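Local coordinates for protein aldehyde dehydrogenase (Burkholderia vietnamiensis, PDB 5KF0) that probably oxidises aldehydes to carboxylic acids with a nicotinamide dinucleotide cofactor, and binds NADPH, at residues A[166-170]-A[447-451]; A[119-123]-A[466-470]; A[88-92]-A[106-111]; A[73-77]-A[173-179]. All coordinates share one frame; numbering follows the deposited sequence.

Interaction 1 of 4, residues A[166-170]-A[447-451]; sequences NLAAH and FRVDN. With NDP (NADPH dihydro-nicotinamide-adenine-dinucleotide phosphate), chain E; ACT (acetate ion), chain H.
The guanidinium of Arg448 lies flat on the imidazole of His170, the two planes 17° apart and their centres 3.8 Å from each other, so the contact is a stack, and the approaches of NH2 to the ring nitrogens are too poorly angled to be hydrogen bonds. Arg448 NH2 sits over the middle of the ring, while the ring in turn covers one face of the guanidinium, offset toward its rim. At the guanidinium edge an acetate ion, probably from the crystallisation liquor, takes a bond from Arg448 NH1 to its OXT (3.1 Å). At the imidazole edge lies Asp450, completing a His-carboxylate pair that ties helix 164-178 of the aldehyde dehydrogenase fold to the loop following strand 438-441.

The bond from His170 NE2 to Asp450 OD1 is 2.8 Å long, nearly straight and close to the ring plane. Asn166 ND2 reaches the same OD1 at 3.0 Å. The imidazole uses the anti side of OD1 and the amide the syn side, yet both donors stand on one face of the carboxylate, each about 30° out of its plane. Arg112 forms a salt bridge with OD2, and Thr116 bonds to the amide oxygen of Asn166; these two residues of helix 103-123 probably hold both groups in place.

Arg448 gets to the ring through a fully extended chain, with CG trans to the backbone N (chi1 179°). Beside its tip, Leu167 CD2 packs at 3.7 Å from Arg448 NH1. The other methyl of this cofactor-pocket leucine, CD1, meets C5N of the NADPH nicotinamide at 3.3 Å.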
loop_
_atom_site.group_PDB
_atom_site.type_symbol
_atom_site.label_atom_id
_atom_site.label_comp_id
_atom_site.label_asym_id
_atom_site.label_seq_id
_atom_site.Cartn_x
_atom_site.Cartn_y
_atom_site.Cartn_z
ATOM N N ASN A 166 7.569 -21.854 18.009
ATOM C CA ASN A 166 7.193 -20.617 17.339
ATOM C C ASN A 166 8.200 -20.193 16.275
ATOM O O ASN A 166 7.804 -19.607 15.258
ATOM C CB ASN A 166 7.003 -19.491 18.344
ATOM C CG ASN A 166 6.192 -18.343 17.746
ATOM O OD1 ASN A 166 5.203 -18.571 17.036
ATOM N ND2 ASN A 166 6.615 -17.134 18.003
ATOM N N LEU A 167 9.494 -20.463 16.479
ATOM C CA LEU A 167 10.455 -20.069 15.451
ATOM C C LEU A 167 10.389 -20.989 14.236
ATOM O O LEU A 167 10.647 -20.548 13.111
ATOM C CB LEU A 167 11.859 -20.000 16.040
ATOM C CG LEU A 167 11.947 -18.877 17.079
ATOM C CD1 LEU A 167 13.288 -18.970 17.829
ATOM C CD2 LEU A 167 11.756 -17.477 16.438
ATOM N N ALA A 168 10.019 -22.254 14.419
ATOM C CA ALA A 168 9.692 -23.070 13.255
ATOM C C ALA A 168 8.457 -22.525 12.545
ATOM O O ALA A 168 8.416 -22.470 11.308
ATOM C CB ALA A 168 9.475 -24.525 13.677
ATOM N N ALA A 169 7.451 -22.098 13.316
ATOM C CA ALA A 169 6.215 -21.569 12.736
ATOM C C ALA A 169 6.477 -20.342 11.878
ATOM O O ALA A 169 5.809 -20.149 10.853
ATOM C CB ALA A 169 5.209 -21.227 13.839
ATOM N N HIS A 170 7.440 -19.503 12.274
ATOM C CA HIS A 170 7.717 -18.298 11.501
ATOM C C HIS A 170 8.371 -18.594 10.161
ATOM O O HIS A 170 8.508 -17.670 9.353
ATOM C CB HIS A 170 8.569 -17.322 12.336
ATOM C CG HIS A 170 7.735 -16.409 13.181
ATOM N ND1 HIS A 170 6.981 -15.388 12.639
ATOM C CD2 HIS A 170 7.481 -16.398 14.515
ATOM C CE1 HIS A 170 6.312 -14.777 13.602
ATOM N NE2 HIS A 170 6.600 -15.369 14.750
ATOM N N PHE A 447 9.952 -7.881 23.941
ATOM C CA PHE A 447 8.594 -7.992 23.417
ATOM C C PHE A 447 8.599 -8.286 21.917
ATOM O O PHE A 447 9.325 -7.642 21.150
ATOM C CB PHE A 447 7.804 -6.703 23.674
ATOM C CG PHE A 447 6.446 -6.702 23.031
ATOM C CD1 PHE A 447 5.380 -7.331 23.660
ATOM C CD2 PHE A 447 6.239 -6.120 21.790
ATOM C CE1 PHE A 447 4.124 -7.364 23.056
ATOM C CE2 PHE A 447 4.988 -6.159 21.190
ATOM C CZ PHE A 447 3.937 -6.773 21.831
ATOM N N ARG A 448 7.759 -9.240 21.509
ATOM C CA ARG A 448 7.468 -9.517 20.106
ATOM C C ARG A 448 6.015 -9.957 19.984
ATOM O O ARG A 448 5.523 -10.734 20.805
ATOM C CB ARG A 448 8.376 -10.617 19.545
ATOM C CG ARG A 448 8.071 -10.963 18.070
ATOM C CD ARG A 448 8.972 -12.090 17.584
ATOM N NE ARG A 448 8.791 -12.336 16.157
ATOM C CZ ARG A 448 9.453 -13.260 15.470
ATOM N NH1 ARG A 448 10.310 -14.074 16.089
ATOM N NH2 ARG A 448 9.262 -13.368 14.163
ATOM N N VAL A 449 5.330 -9.443 18.972
ATOM C CA VAL A 449 4.020 -9.948 18.574
ATOM C C VAL A 449 4.154 -10.455 17.142
ATOM O O VAL A 449 4.919 -9.900 16.346
ATOM C CB VAL A 449 2.922 -8.868 18.749
ATOM C CG1 VAL A 449 3.249 -7.597 17.984
ATOM C CG2 VAL A 449 1.538 -9.402 18.389
ATOM N N ASP A 450 3.461 -11.551 16.824
ATOM C CA ASP A 450 3.957 -12.367 15.721
ATOM C C ASP A 450 3.663 -11.811 14.337
ATOM O O ASP A 450 4.224 -12.326 13.364
ATOM C CB ASP A 450 3.425 -13.792 15.869
ATOM C CG ASP A 450 4.032 -14.480 17.072
ATOM O OD1 ASP A 450 5.263 -14.676 17.070
ATOM O OD2 ASP A 450 3.294 -14.799 18.024
ATOM N N ASN A 451 2.840 -10.766 14.206
ATOM C CA ASN A 451 2.683 -10.148 12.897
ATOM C C ASN A 451 3.721 -9.071 12.610
ATOM O O ASN A 451 3.868 -8.676 11.450
ATOM C CB ASN A 451 1.281 -9.536 12.744
ATOM C CG ASN A 451 1.021 -8.422 13.735
ATOM O OD1 ASN A 451 1.542 -8.438 14.850
ATOM N ND2 ASN A 451 0.193 -7.452 13.341
HETATM P PA NDP E . 22.781 -22.801 17.138
HETATM O O1A NDP E . 23.394 -21.821 16.194
HETATM O O2A NDP E . 23.821 -23.533 17.986
HETATM O O5B NDP E . 21.881 -23.876 16.389
HETATM C C5B NDP E . 20.732 -23.387 15.653
HETATM C C4B NDP E . 20.376 -24.389 14.588
HETATM O O4B NDP E . 21.414 -24.412 13.582
HETATM C C3B NDP E . 20.238 -25.836 15.080
HETATM O O3B NDP E . 19.231 -26.517 14.336
HETATM C C2B NDP E . 21.613 -26.412 14.738
HETATM O O2B NDP E . 21.641 -27.844 14.568
HETATM C C1B NDP E . 21.824 -25.749 13.389
HETATM N N9A NDP E . 23.205 -25.754 12.924
HETATM C C8A NDP E . 24.339 -25.394 13.603
HETATM N N7A NDP E . 25.433 -25.452 12.878
HETATM C C5A NDP E . 24.985 -25.882 11.640
HETATM C C6A NDP E . 25.649 -26.135 10.423
HETATM N N6A NDP E . 26.972 -26.018 10.254
HETATM N N1A NDP E . 24.898 -26.534 9.371
HETATM C C2A NDP E . 23.581 -26.677 9.534
HETATM N N3A NDP E . 22.846 -26.475 10.631
HETATM C C4A NDP E . 23.614 -26.077 11.654
HETATM O O3 NDP E . 21.758 -22.035 18.082
HETATM P PN NDP E . 20.891 -22.491 19.336
HETATM O O1N NDP E . 20.023 -23.635 18.956
HETATM O O2N NDP E . 21.849 -22.732 20.474
HETATM O O5D NDP E . 19.965 -21.244 19.654
HETATM C C5D NDP E . 20.392 -20.059 20.346
HETATM C C4D NDP E . 20.759 -19.005 19.332
HETATM O O4D NDP E . 19.619 -18.723 18.477
HETATM C C3D NDP E . 21.156 -17.677 19.982
HETATM O O3D NDP E . 22.284 -17.074 19.358
HETATM C C2D NDP E . 19.885 -16.845 19.816
HETATM O O2D NDP E . 20.043 -15.432 19.868
HETATM C C1D NDP E . 19.401 -17.325 18.455
HETATM N N1N NDP E . 17.982 -17.010 18.335
HETATM C C2N NDP E . 17.519 -16.135 17.380
HETATM C C3N NDP E . 16.243 -15.703 17.349
HETATM C C7N NDP E . 15.725 -14.825 16.265
HETATM O O7N NDP E . 14.541 -14.961 15.924
HETATM N N7N NDP E . 16.521 -13.888 15.754
HETATM C C4N NDP E . 15.306 -16.075 18.442
HETATM C C5N NDP E . 15.807 -17.257 19.200
HETATM C C6N NDP E . 17.079 -17.608 19.164
HETATM P P2B NDP E . 21.872 -28.847 15.845
HETATM O O1X NDP E . 21.821 -28.032 17.083
HETATM O O2X NDP E . 20.796 -29.876 15.663
HETATM O O3X NDP E . 23.225 -29.495 15.637
HETATM C C ACT H . 10.552 -14.169 20.048
HETATM O O ACT H . 9.764 -13.987 21.022
HETATM O OXT ACT H . 10.119 -14.820 19.070
HETATM C CH3 ACT H . 11.950 -13.636 20.026
#

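Interaction 2 of 4, residues A[119-123]-A[466-470]; sequences VASEE and GIRYA
Ile467, in the first turn of helix 467-473, is the hub of a helix-to-helix packing contact with the C-terminal end of helix 103-123 in the aldehyde dehydrogenase fold. Its two branches divide the work. On one, Val119 CG1 presses on Ile467 CG1 at 3.5 Å, and Ala120 CB lies 4.1 Å from Ile467 CD1, the end of that branch. The other, CG2, lies against Ala120 CA and the CB and CG methylenes of Glu123. The torsion about CA-CB (chi1 -65°) places CG1 and CG2 for this, setting CG1 trans to the carbonyl carbon and CG2 trans to the backbone N.

Next to it, Glu123 bends at chi2 (-70°) and lays its carboxylate against the aliphatic part of Arg468, with Glu123 OE2 at 3.4 Å from Arg468 CG. The charged ends do not pair: Glu123 OE2 is 5.0 Å from Arg468 NE. Each finds its salt bridge in another chain, Glu123 with Arg126 of the third subunit and Arg468 with Glu130 of the second, which places this contact where subunits meet. Pro174 of helix 164-178 packs on Ile467 from within the chain.

Gly466 is the N-cap of the short helix, and its carbonyl O accepts from Ala470 N at 2.9 Å.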
loop_
_atom_site.group_PDB
_atom_site.type_symbol
_atom_site.label_atom_id
_atom_site.label_comp_id
_atom_site.label_asym_id
_atom_site.label_seq_id
_atom_site.Cartn_x
_atom_site.Cartn_y
_atom_site.Cartn_z
ATOM N N VAL A 119 -2.055 -15.691 11.842
ATOM C CA VAL A 119 -1.665 -14.571 10.981
ATOM C C VAL A 119 -1.400 -15.067 9.564
ATOM O O VAL A 119 -1.801 -14.431 8.575
ATOM C CB VAL A 119 -0.434 -13.830 11.538
ATOM C CG1 VAL A 119 0.015 -12.726 10.581
ATOM C CG2 VAL A 119 -0.708 -13.247 12.905
ATOM N N ALA A 120 -0.707 -16.201 9.441
ATOM C CA ALA A 120 -0.434 -16.751 8.117
ATOM C C ALA A 120 -1.725 -17.120 7.391
ATOM O O ALA A 120 -1.831 -16.914 6.176
ATOM C CB ALA A 120 0.486 -17.964 8.225
ATOM N N SER A 121 -2.705 -17.692 8.105
ATOM C CA SER A 121 -3.988 -18.006 7.478
ATOM C C SER A 121 -4.633 -16.758 6.883
ATOM O O SER A 121 -5.163 -16.798 5.767
ATOM C CB SER A 121 -4.924 -18.656 8.502
ATOM O OG SER A 121 -6.259 -18.670 8.014
ATOM N N GLU A 122 -4.587 -15.641 7.613
ATOM C CA GLU A 122 -5.119 -14.379 7.104
ATOM C C GLU A 122 -4.332 -13.877 5.898
ATOM O O GLU A 122 -4.923 -13.447 4.897
ATOM C CB GLU A 122 -5.111 -13.324 8.218
ATOM C CG GLU A 122 -5.962 -13.688 9.426
ATOM C CD GLU A 122 -5.677 -12.775 10.612
ATOM O OE1 GLU A 122 -4.850 -11.847 10.460
ATOM O OE2 GLU A 122 -6.267 -12.984 11.690
ATOM N N GLU A 123 -2.996 -13.909 5.973
ATOM C CA GLU A 123 -2.191 -13.351 4.894
ATOM C C GLU A 123 -2.236 -14.217 3.645
ATOM O O GLU A 123 -2.012 -13.705 2.542
ATOM C CB GLU A 123 -0.739 -13.149 5.344
ATOM C CG GLU A 123 -0.572 -12.112 6.464
ATOM C CD GLU A 123 -0.838 -10.681 6.004
ATOM O OE1 GLU A 123 -0.881 -10.435 4.777
ATOM O OE2 GLU A 123 -1.002 -9.800 6.874
ATOM N N GLY A 466 8.165 -12.332 10.737
ATOM C CA GLY A 466 6.829 -11.758 10.747
ATOM C C GLY A 466 6.185 -12.107 9.418
ATOM O O GLY A 466 6.842 -11.998 8.384
ATOM N N ILE A 467 4.926 -12.551 9.427
ATOM C CA ILE A 467 4.397 -13.325 8.298
ATOM C C ILE A 467 4.527 -12.567 6.977
ATOM O O ILE A 467 4.994 -13.124 5.977
ATOM C CB ILE A 467 2.940 -13.728 8.552
ATOM C CG1 ILE A 467 2.839 -14.684 9.748
ATOM C CG2 ILE A 467 2.350 -14.340 7.265
ATOM C CD1 ILE A 467 3.707 -15.936 9.633
ATOM N N ARG A 468 4.066 -11.313 6.931
ATOM C CA ARG A 468 4.138 -10.547 5.682
ATOM C C ARG A 468 5.552 -10.504 5.123
ATOM O O ARG A 468 5.754 -10.585 3.903
ATOM C CB ARG A 468 3.657 -9.110 5.904
ATOM C CG ARG A 468 2.171 -8.953 6.089
ATOM C CD ARG A 468 1.844 -7.511 6.472
ATOM N NE ARG A 468 2.515 -6.561 5.586
ATOM C CZ ARG A 468 2.581 -5.250 5.810
ATOM N NH1 ARG A 468 2.010 -4.734 6.891
ATOM N NH2 ARG A 468 3.215 -4.459 4.961
ATOM N N TYR A 469 6.541 -10.345 6.001
ATOM C CA TYR A 469 7.914 -10.114 5.574
ATOM C C TYR A 469 8.572 -11.418 5.162
ATOM O O TYR A 469 9.344 -11.443 4.198
ATOM C CB TYR A 469 8.645 -9.373 6.712
ATOM C CG TYR A 469 7.706 -8.296 7.211
ATOM C CD1 TYR A 469 6.962 -8.466 8.379
ATOM C CD2 TYR A 469 7.475 -7.155 6.451
ATOM C CE1 TYR A 469 6.035 -7.511 8.785
ATOM C CE2 TYR A 469 6.553 -6.207 6.850
ATOM C CZ TYR A 469 5.851 -6.381 8.010
ATOM O OH TYR A 469 4.937 -5.429 8.397
ATOM N N ALA A 470 8.219 -12.514 5.836
ATOM C CA ALA A 470 8.675 -13.826 5.399
ATOM C C ALA A 470 8.099 -14.193 4.031
ATOM O O ALA A 470 8.813 -14.744 3.184
ATOM C CB ALA A 470 8.305 -14.863 6.457
#

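Interaction 3 of 4, residues A[88-92]-A[106-111]; sequences FDELA and SRGEVT
Val110 and Phe88 bury more surface here than any other residues of the two segments, and they meet through a CH-pi contact. Val110 CB stands over one face of the Phe88 ring, 4.2 Å from its centroid and 25° off the normal. The motif is a pair of successive helices, 88-99 and 103-123, in the aldehyde dehydrogenase fold; their short segments have axes 8.8 Å apart at closest approach, with N-to-C directions at 121°.

Both Val110 methyls are engaged. CG1, trans to the backbone N (chi1 -179°), reaches Phe88 CD1 at 3.5 Å, while CG2 turns to the backbone of the other helix and lies 3.6 Å from Ala92 N, with Leu91 CB also beside it. Leu165 of helix 164-178 touches both Val110 and Leu91, adding a third helix to the apolar patch. The edge of the Phe88 ring faces Thr111 OG1, near the ring plane.

Ala92, the third main contributor, belongs to the nearest CA pair, its CA being 5.1 Å from that of Arg107. Ala92 CB packs on the CG methylene of Arg107, which also borders the phenyl ring. Toward solvent the contact turns polar: the Asp89 carboxylate and the Arg107 guanidinium do not meet directly but share a water, which donates to Asp89 OD1 at 3.0 Å and accepts from Arg107 NE at 2.7 Å.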
loop_
_atom_site.group_PDB
_atom_site.type_symbol
_atom_site.label_atom_id
_atom_site.label_comp_id
_atom_site.label_asym_id
_atom_site.label_seq_id
_atom_site.Cartn_x
_atom_site.Cartn_y
_atom_site.Cartn_z
ATOM N N PHE A 88 -3.093 -28.685 22.652
ATOM C CA PHE A 88 -2.384 -27.603 23.331
ATOM C C PHE A 88 -1.523 -28.125 24.476
ATOM O O PHE A 88 -0.330 -27.805 24.569
ATOM C CB PHE A 88 -3.406 -26.582 23.835
ATOM C CG PHE A 88 -2.798 -25.340 24.419
ATOM C CD1 PHE A 88 -2.635 -24.204 23.643
ATOM C CD2 PHE A 88 -2.406 -25.303 25.750
ATOM C CE1 PHE A 88 -2.077 -23.053 24.180
ATOM C CE2 PHE A 88 -1.856 -24.152 26.295
ATOM C CZ PHE A 88 -1.684 -23.036 25.514
ATOM N N ASP A 89 -2.114 -28.931 25.365
ATOM C CA ASP A 89 -1.368 -29.425 26.521
ATOM C C ASP A 89 -0.267 -30.393 26.114
ATOM O O ASP A 89 0.792 -30.427 26.753
ATOM C CB ASP A 89 -2.319 -30.088 27.514
ATOM C CG ASP A 89 -3.333 -29.114 28.092
ATOM O OD1 ASP A 89 -2.983 -27.946 28.302
ATOM O OD2 ASP A 89 -4.486 -29.524 28.346
ATOM N N GLU A 90 -0.492 -31.180 25.061
ATOM C CA GLU A 90 0.547 -32.075 24.569
ATOM C C GLU A 90 1.745 -31.284 24.059
ATOM O O GLU A 90 2.900 -31.597 24.387
ATOM C CB GLU A 90 -0.024 -32.972 23.472
ATOM C CG GLU A 90 1.004 -33.821 22.755
ATOM C CD GLU A 90 0.415 -34.534 21.551
ATOM O OE1 GLU A 90 -0.809 -34.405 21.311
ATOM O OE2 GLU A 90 1.175 -35.221 20.841
ATOM N N LEU A 91 1.484 -30.253 23.249
ATOM C CA LEU A 91 2.565 -29.417 22.736
ATOM C C LEU A 91 3.311 -28.727 23.868
ATOM O O LEU A 91 4.550 -28.661 23.858
ATOM C CB LEU A 91 2.000 -28.388 21.754
ATOM C CG LEU A 91 1.641 -28.996 20.394
ATOM C CD1 LEU A 91 0.632 -28.123 19.660
ATOM C CD2 LEU A 91 2.900 -29.202 19.559
ATOM N N ALA A 92 2.570 -28.194 24.848
ATOM C CA ALA A 92 3.194 -27.489 25.962
ATOM C C ALA A 92 4.068 -28.423 26.786
ATOM O O ALA A 92 5.173 -28.049 27.194
ATOM C CB ALA A 92 2.123 -26.847 26.846
ATOM N N SER A 106 6.018 -22.377 28.477
ATOM C CA SER A 106 5.755 -23.314 27.389
ATOM C C SER A 106 4.338 -23.144 26.868
ATOM O O SER A 106 4.114 -23.111 25.656
ATOM C CB SER A 106 5.979 -24.754 27.863
ATOM O OG SER A 106 7.344 -25.006 28.157
ATOM N N ARG A 107 3.362 -23.041 27.773
ATOM C CA ARG A 107 1.996 -22.773 27.345
ATOM C C ARG A 107 1.923 -21.465 26.567
ATOM O O ARG A 107 1.232 -21.375 25.541
ATOM C CB ARG A 107 1.073 -22.743 28.569
ATOM C CG ARG A 107 0.853 -24.117 29.178
ATOM C CD ARG A 107 0.183 -24.028 30.552
ATOM N NE ARG A 107 -0.019 -25.358 31.123
ATOM C CZ ARG A 107 -0.123 -25.609 32.427
ATOM N NH1 ARG A 107 -0.024 -24.623 33.305
ATOM N NH2 ARG A 107 -0.319 -26.851 32.851
ATOM N N GLY A 108 2.668 -20.453 27.019
ATOM C CA GLY A 108 2.705 -19.191 26.302
ATOM C C GLY A 108 3.242 -19.331 24.891
ATOM O O GLY A 108 2.771 -18.658 23.968
ATOM N N GLU A 109 4.245 -20.197 24.701
ATOM C CA GLU A 109 4.779 -20.369 23.352
ATOM C C GLU A 109 3.803 -21.116 22.455
ATOM O O GLU A 109 3.731 -20.835 21.251
ATOM C CB GLU A 109 6.134 -21.087 23.374
ATOM C CG GLU A 109 6.705 -21.221 21.957
ATOM C CD GLU A 109 8.090 -21.821 21.865
ATOM O OE1 GLU A 109 8.801 -21.913 22.882
ATOM O OE2 GLU A 109 8.466 -22.209 20.736
ATOM N N VAL A 110 3.052 -22.076 23.005
ATOM C CA VAL A 110 2.042 -22.746 22.186
ATOM C C VAL A 110 0.972 -21.749 21.750
ATOM O O VAL A 110 0.492 -21.790 20.612
ATOM C CB VAL A 110 1.446 -23.954 22.938
ATOM C CG1 VAL A 110 0.404 -24.670 22.066
ATOM C CG2 VAL A 110 2.558 -24.933 23.327
ATOM N N THR A 111 0.595 -20.821 22.633
ATOM C CA THR A 111 -0.328 -19.765 22.220
ATOM C C THR A 111 0.253 -18.958 21.066
ATOM O O THR A 111 -0.459 -18.619 20.112
ATOM C CB THR A 111 -0.655 -18.860 23.406
ATOM O OG1 THR A 111 -1.299 -19.634 24.426
ATOM C CG2 THR A 111 -1.564 -17.708 22.988
HETATM O O HOH W 1 -0.335 -27.575 29.688
#

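Interaction 4 of 4, residues A[73-77]-A[173-179]; sequences RQAVL and APALAAG
Leu77 packs into helix 164-178 with both methyls, forming the tight, apolar half of a nearly antiparallel helix pair in the aldehyde dehydrogenase fold. The axes of the short segments of helices 70-86 and 164-178 approach to 9.0 Å, their directions 154° apart. Leu77 CD2 lies 3.9 Å from Leu176 CD1 and also meets Ala173 CB, while CD1 rests on Ala177 CB. Phe117 and Ala120 of helix 103-123 touch Leu77 too, so a third helix also packs on this half. Val76 is looser, its CG1 standing 4.4 Å from Leu176 CD1.

The other half is polar and hydrated, and belongs to Arg73, which has two conformers; its contacts hold for the one described and are less certain for that reason. There the chain runs extended past Leu176 O to the helix end, where Arg73 NH1 donates to Ala177 O (3.2 Å, 156°). A water bridges the same pair, donating to Ala177 O at 2.7 Å and accepting weakly from Arg73 NH1. The guanidinium lies over Gly179 CA, which has no side chain in the way.

Gly179, with positive phi, is the C' residue of a Schellman motif closing helix 164-178, its N donating weakly to Leu176 O at 3.3 Å.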
loop_
_atom_site.group_PDB
_atom_site.type_symbol
_atom_site.label_atom_id
_atom_site.label_comp_id
_atom_site.label_asym_id
_atom_site.label_seq_id
_atom_site.Cartn_x
_atom_site.Cartn_y
_atom_site.Cartn_z
ATOM N N ARG A 73 -4.548 -23.130 0.514
ATOM C CA ARG A 73 -3.430 -22.895 1.426
ATOM C C ARG A 73 -3.938 -22.413 2.773
ATOM O O ARG A 73 -3.475 -22.867 3.825
ATOM C CB ARG A 73 -2.455 -21.874 0.832
ATOM C CG ARG A 73 -1.784 -22.326 -0.467
ATOM C CD ARG A 73 -1.027 -21.167 -1.108
ATOM N NE ARG A 73 -0.572 -21.468 -2.462
ATOM C CZ ARG A 73 0.202 -20.653 -3.172
ATOM N NH1 ARG A 73 0.603 -19.507 -2.643
ATOM N NH2 ARG A 73 0.579 -20.978 -4.404
ATOM N N GLN A 74 -4.904 -21.495 2.758
ATOM C CA GLN A 74 -5.522 -21.055 4.004
ATOM C C GLN A 74 -6.138 -22.224 4.768
ATOM O O GLN A 74 -6.020 -22.306 5.999
ATOM C CB GLN A 74 -6.584 -20.000 3.706
ATOM C CG GLN A 74 -7.215 -19.425 4.971
ATOM C CD GLN A 74 -8.296 -18.407 4.665
ATOM O OE1 GLN A 74 -9.285 -18.718 4.011
ATOM N NE2 GLN A 74 -8.105 -17.178 5.131
ATOM N N ALA A 75 -6.820 -23.137 4.059
ATOM C CA ALA A 75 -7.468 -24.254 4.738
ATOM C C ALA A 75 -6.450 -25.151 5.429
ATOM O O ALA A 75 -6.719 -25.686 6.514
ATOM C CB ALA A 75 -8.303 -25.061 3.742
ATOM N N VAL A 76 -5.286 -25.350 4.802
ATOM C CA VAL A 76 -4.214 -26.119 5.435
ATOM C C VAL A 76 -3.783 -25.441 6.725
ATOM O O VAL A 76 -3.654 -26.085 7.775
ATOM C CB VAL A 76 -3.030 -26.289 4.464
ATOM C CG1 VAL A 76 -1.814 -26.806 5.207
ATOM C CG2 VAL A 76 -3.410 -27.248 3.327
ATOM N N LEU A 77 -3.580 -24.124 6.672
ATOM C CA LEU A 77 -3.164 -23.390 7.867
ATOM C C LEU A 77 -4.235 -23.444 8.953
ATOM O O LEU A 77 -3.919 -23.595 10.142
ATOM C CB LEU A 77 -2.831 -21.943 7.493
ATOM C CG LEU A 77 -1.558 -21.854 6.634
ATOM C CD1 LEU A 77 -1.498 -20.541 5.835
ATOM C CD2 LEU A 77 -0.314 -22.020 7.501
ATOM N N ALA A 173 4.808 -21.558 8.479
ATOM C CA ALA A 173 3.496 -20.987 8.177
ATOM C C ALA A 173 3.546 -20.041 6.982
ATOM O O ALA A 173 2.676 -20.152 6.099
ATOM C CB ALA A 173 2.918 -20.308 9.424
ATOM N N PRO A 174 4.509 -19.124 6.872
ATOM C CA PRO A 174 4.577 -18.292 5.653
ATOM C C PRO A 174 4.910 -19.092 4.411
ATOM O O PRO A 174 4.425 -18.753 3.320
ATOM C CB PRO A 174 5.678 -17.268 5.957
ATOM C CG PRO A 174 6.104 -17.489 7.358
ATOM C CD PRO A 174 5.501 -18.731 7.895
ATOM N N ALA A 175 5.715 -20.151 4.534
ATOM C CA ALA A 175 6.003 -20.975 3.369
ATOM C C ALA A 175 4.725 -21.576 2.809
ATOM O O ALA A 175 4.521 -21.589 1.589
ATOM C CB ALA A 175 7.000 -22.078 3.733
ATOM N N LEU A 176 3.845 -22.072 3.688
ATOM C CA LEU A 176 2.571 -22.626 3.225
ATOM C C LEU A 176 1.689 -21.541 2.617
ATOM O O LEU A 176 1.055 -21.756 1.569
ATOM C CB LEU A 176 1.851 -23.315 4.388
ATOM C CG LEU A 176 2.573 -24.549 4.940
ATOM C CD1 LEU A 176 2.005 -24.929 6.301
ATOM C CD2 LEU A 176 2.446 -25.714 3.972
ATOM N N ALA A 177 1.653 -20.361 3.251
ATOM C CA ALA A 177 0.883 -19.247 2.707
ATOM C C ALA A 177 1.395 -18.850 1.332
ATOM O O ALA A 177 0.602 -18.528 0.434
ATOM C CB ALA A 177 0.954 -18.044 3.654
ATOM N N ALA A 178 2.719 -18.858 1.154
ATOM C CA ALA A 178 3.331 -18.418 -0.098
ATOM C C ALA A 178 3.321 -19.492 -1.172
ATOM O O ALA A 178 3.497 -19.162 -2.349
ATOM C CB ALA A 178 4.779 -17.982 0.139
ATOM N N GLY A 179 3.140 -20.755 -0.801
ATOM C CA GLY A 179 3.139 -21.832 -1.770
ATOM C C GLY A 179 4.485 -22.463 -2.041
ATOM O O GLY A 179 4.697 -22.989 -3.140
HETATM O O HOH W 2 -1.624 -17.881 -0.917
#

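Helix 164-178 runs from interaction 1, beside the nicotinamide, to interaction 4, at its C-terminal end, the two centres lying 15 Å apart. Helix 103-123 also carries segments of interactions 3 and 2, whose centres lie 21 Å apart. Between the two helices, Asn166 N of interaction 1 is 2.9 Å from Glu109 OE2 of interaction 3, a probable hydrogen bond. Interactions 2 and 4 pack directly, with Ala120 CB 3.6 Å from Ala173 CB and Ile467 CD1 3.7 Å from Pro174 CG. Of the four, interaction 1 touches the NADPH, whereas the Ile467 side chain stays about 13 Å from it. Interactions 1 and 2 both also meet the second subunit.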